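Local atomic coordinates of acetyltransferase (Elizabethkingia anophelis, PDB entry 6AO7), a protein that probably transfers the acetyl group of acetyl-CoA to an acceptor, as a dimeric member of the GNAT family of acetyltransferases. Residues Gln90-Val95 against Tyr125-Thr130. Numbering follows the deposited sequence.
Sequences QLLKDV and YGFRIT. With SO4 (sulfate ion), chain C.
Leu92, on the helix 87-101 of the GNAT fold, packs against Tyr125 and Phe127 where the chain leaves the helix 116-124 for the strand 128-133, close to the acetyl-CoA pocket. The two methyls of the leucine divide the work. CD1 lies 3.9 Å from CD2 of Tyr125, meeting the ring obliquely, and the two side chains cross at about a right angle; CD2 makes a looser contact with Phe127, 4.4 Å from its CE1. Leu92 also touches Ile73 and Ile76 of the strand 70-78 and Leu121 and Tyr122 of the helix 116-124, so that it packs against both the sheet and the neighbouring helix.

The turn that presents the two rings is a Schellman motif. Gly126, at a positive phi of 112°, is its C' residue, with Phe127 N hydrogen-bonded to Tyr122 O and Gly126 N to Gln123 O. In Tyr125, CG stands anti to the carbonyl carbon (chi1 -77°), and the ring extends toward the helix 87-101. At its far end a water donates to Gln90 OE1 at 3.1 Å and, weakly, to Tyr125 OH at 3.4 Å. The Tyr125 side chain lies about 5 Å from the bound acetyl-CoA.

Farther along, Arg128 turns to the dimer interface. Its chain bends at chi2 and chi3, and O3 of a sulfate ion, probably from the crystallisation liquor, sits at the guanidinium edge, near its plane, 3.1 Å from the donor NH1 (N-H...O angle 147°). NH2 forms a salt bridge with Asp154 of the second subunit, whose Asn135 ND2 is also hydrogen-bonded to the sulfate.

No direct hydrogen bond joins 90-95 to 125-130: the direct contact is apolar, through buried Leu92, and the water is a tenuous polar link, so the fit rests on shape and exclusion of water rather than directional bonds.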
loop_
_atom_site.group_PDB
_atom_site.type_symbol
_atom_site.label_atom_id
_atom_site.label_comp_id
_atom_site.label_asym_id
_atom_site.label_seq_id
_atom_site.Cartn_x
_atom_site.Cartn_y
_atom_site.Cartn_z
ATOM N N GLN A 90 12.716 15.161 -5.195
ATOM C CA GLN A 90 13.360 15.898 -6.276
ATOM C C GLN A 90 13.694 14.971 -7.435
ATOM O O GLN A 90 13.504 15.332 -8.603
ATOM C CB GLN A 90 14.621 16.595 -5.760
ATOM C CG GLN A 90 14.338 17.772 -4.848
ATOM C CD GLN A 90 13.358 18.758 -5.463
ATOM O OE1 GLN A 90 12.266 18.986 -4.926
ATOM N NE2 GLN A 90 13.738 19.343 -6.601
ATOM N N LEU A 91 14.180 13.762 -7.129
ATOM C CA LEU A 91 14.455 12.791 -8.185
ATOM C C LEU A 91 13.183 12.440 -8.953
ATOM O O LEU A 91 13.183 12.411 -10.188
ATOM C CB LEU A 91 15.100 11.530 -7.596
ATOM C CG LEU A 91 16.529 11.631 -7.051
ATOM C CD1 LEU A 91 17.057 10.255 -6.683
ATOM C CD2 LEU A 91 17.441 12.269 -8.068
ATOM N N LEU A 92 12.078 12.179 -8.238
ATOM C CA LEU A 92 10.849 11.782 -8.917
ATOM C C LEU A 92 10.346 12.874 -9.859
ATOM O O LEU A 92 9.895 12.578 -10.975
ATOM C CB LEU A 92 9.774 11.406 -7.894
ATOM C CG LEU A 92 10.015 10.089 -7.145
ATOM C CD1 LEU A 92 9.063 9.967 -5.974
ATOM C CD2 LEU A 92 9.830 8.921 -8.112
ATOM N N LYS A 93 10.408 14.136 -9.425
ATOM C CA LYS A 93 10.069 15.259 -10.298
ATOM C C LYS A 93 10.934 15.273 -11.552
ATOM O O LYS A 93 10.450 15.590 -12.648
ATOM C CB LYS A 93 10.241 16.581 -9.541
ATOM N N ASP A 94 12.228 14.978 -11.402
ATOM C CA ASP A 94 13.117 14.979 -12.556
ATOM C C ASP A 94 12.794 13.829 -13.500
ATOM O O ASP A 94 12.831 14.004 -14.719
ATOM C CB ASP A 94 14.572 14.920 -12.094
ATOM C CG ASP A 94 15.541 15.253 -13.198
ATOM O OD1 ASP A 94 15.709 16.456 -13.475
ATOM O OD2 ASP A 94 16.127 14.322 -13.793
ATOM N N VAL A 95 12.461 12.649 -12.958
ATOM C CA VAL A 95 12.087 11.516 -13.808
ATOM C C VAL A 95 10.870 11.863 -14.651
ATOM O O VAL A 95 10.814 11.543 -15.847
ATOM C CB VAL A 95 11.801 10.260 -12.969
ATOM C CG1 VAL A 95 11.352 9.117 -13.886
ATOM C CG2 VAL A 95 12.995 9.861 -12.170
ATOM N N TYR A 125 3.477 12.005 -5.320
ATOM C CA TYR A 125 3.958 12.622 -6.549
ATOM C C TYR A 125 3.155 12.223 -7.786
ATOM O O TYR A 125 3.572 12.519 -8.912
ATOM C CB TYR A 125 5.443 12.326 -6.734
ATOM C CG TYR A 125 6.292 13.197 -5.825
ATOM C CD1 TYR A 125 6.663 14.482 -6.213
ATOM C CD2 TYR A 125 6.683 12.761 -4.567
ATOM C CE1 TYR A 125 7.423 15.294 -5.383
ATOM C CE2 TYR A 125 7.451 13.572 -3.728
ATOM C CZ TYR A 125 7.811 14.838 -4.143
ATOM O OH TYR A 125 8.572 15.653 -3.325
ATOM N N GLY A 126 2.001 11.595 -7.608
ATOM C CA GLY A 126 1.051 11.456 -8.696
ATOM C C GLY A 126 0.843 10.051 -9.204
ATOM O O GLY A 126 0.039 9.859 -10.122
ATOM N N PHE A 127 1.525 9.061 -8.645
ATOM C CA PHE A 127 1.345 7.683 -9.080
ATOM C C PHE A 127 0.090 7.098 -8.454
ATOM O O PHE A 127 -0.179 7.305 -7.272
ATOM C CB PHE A 127 2.554 6.842 -8.684
ATOM C CG PHE A 127 3.774 7.123 -9.475
ATOM C CD1 PHE A 127 4.664 8.138 -9.107
ATOM C CD2 PHE A 127 4.065 6.350 -10.588
ATOM C CE1 PHE A 127 5.815 8.371 -9.849
ATOM C CE2 PHE A 127 5.204 6.586 -11.329
ATOM C CZ PHE A 127 6.085 7.600 -10.959
ATOM N N ARG A 128 -0.684 6.374 -9.256
ATOM C CA ARG A 128 -1.859 5.656 -8.773
ATOM C C ARG A 128 -1.516 4.178 -8.669
ATOM O O ARG A 128 -0.798 3.645 -9.514
ATOM C CB ARG A 128 -3.048 5.839 -9.722
ATOM C CG ARG A 128 -3.500 7.279 -9.916
ATOM C CD ARG A 128 -4.541 7.710 -8.889
ATOM N NE ARG A 128 -5.796 6.959 -8.979
ATOM C CZ ARG A 128 -6.825 7.296 -9.754
ATOM N NH1 ARG A 128 -6.754 8.371 -10.523
ATOM N NH2 ARG A 128 -7.931 6.554 -9.761
ATOM N N ILE A 129 -2.052 3.500 -7.655
ATOM C CA ILE A 129 -1.848 2.058 -7.582
ATOM C C ILE A 129 -2.686 1.385 -8.666
ATOM O O ILE A 129 -3.891 1.634 -8.775
ATOM C CB ILE A 129 -2.190 1.538 -6.182
ATOM C CG1 ILE A 129 -1.296 2.211 -5.137
ATOM C CG2 ILE A 129 -2.065 0.033 -6.138
ATOM C CD1 ILE A 129 -1.603 1.760 -3.730
ATOM N N THR A 130 -2.047 0.564 -9.511
ATOM C CA THR A 130 -2.811 0.013 -10.633
ATOM C C THR A 130 -2.783 -1.505 -10.770
ATOM O O THR A 130 -3.719 -2.077 -11.341
ATOM C CB THR A 130 -2.360 0.626 -11.963
ATOM O OG1 THR A 130 -0.943 0.465 -12.139
ATOM C CG2 THR A 130 -2.751 2.104 -12.032
HETATM S S SO4 C . -9.555 9.059 -13.558
HETATM O O1 SO4 C . -8.717 9.492 -14.671
HETATM O O2 SO4 C . -9.842 10.197 -12.689
HETATM O O3 SO4 C . -8.861 8.031 -12.790
HETATM O O4 SO4 C . -10.803 8.508 -14.086
HETATM O O HOH W 1 11.587 17.006 -2.643
#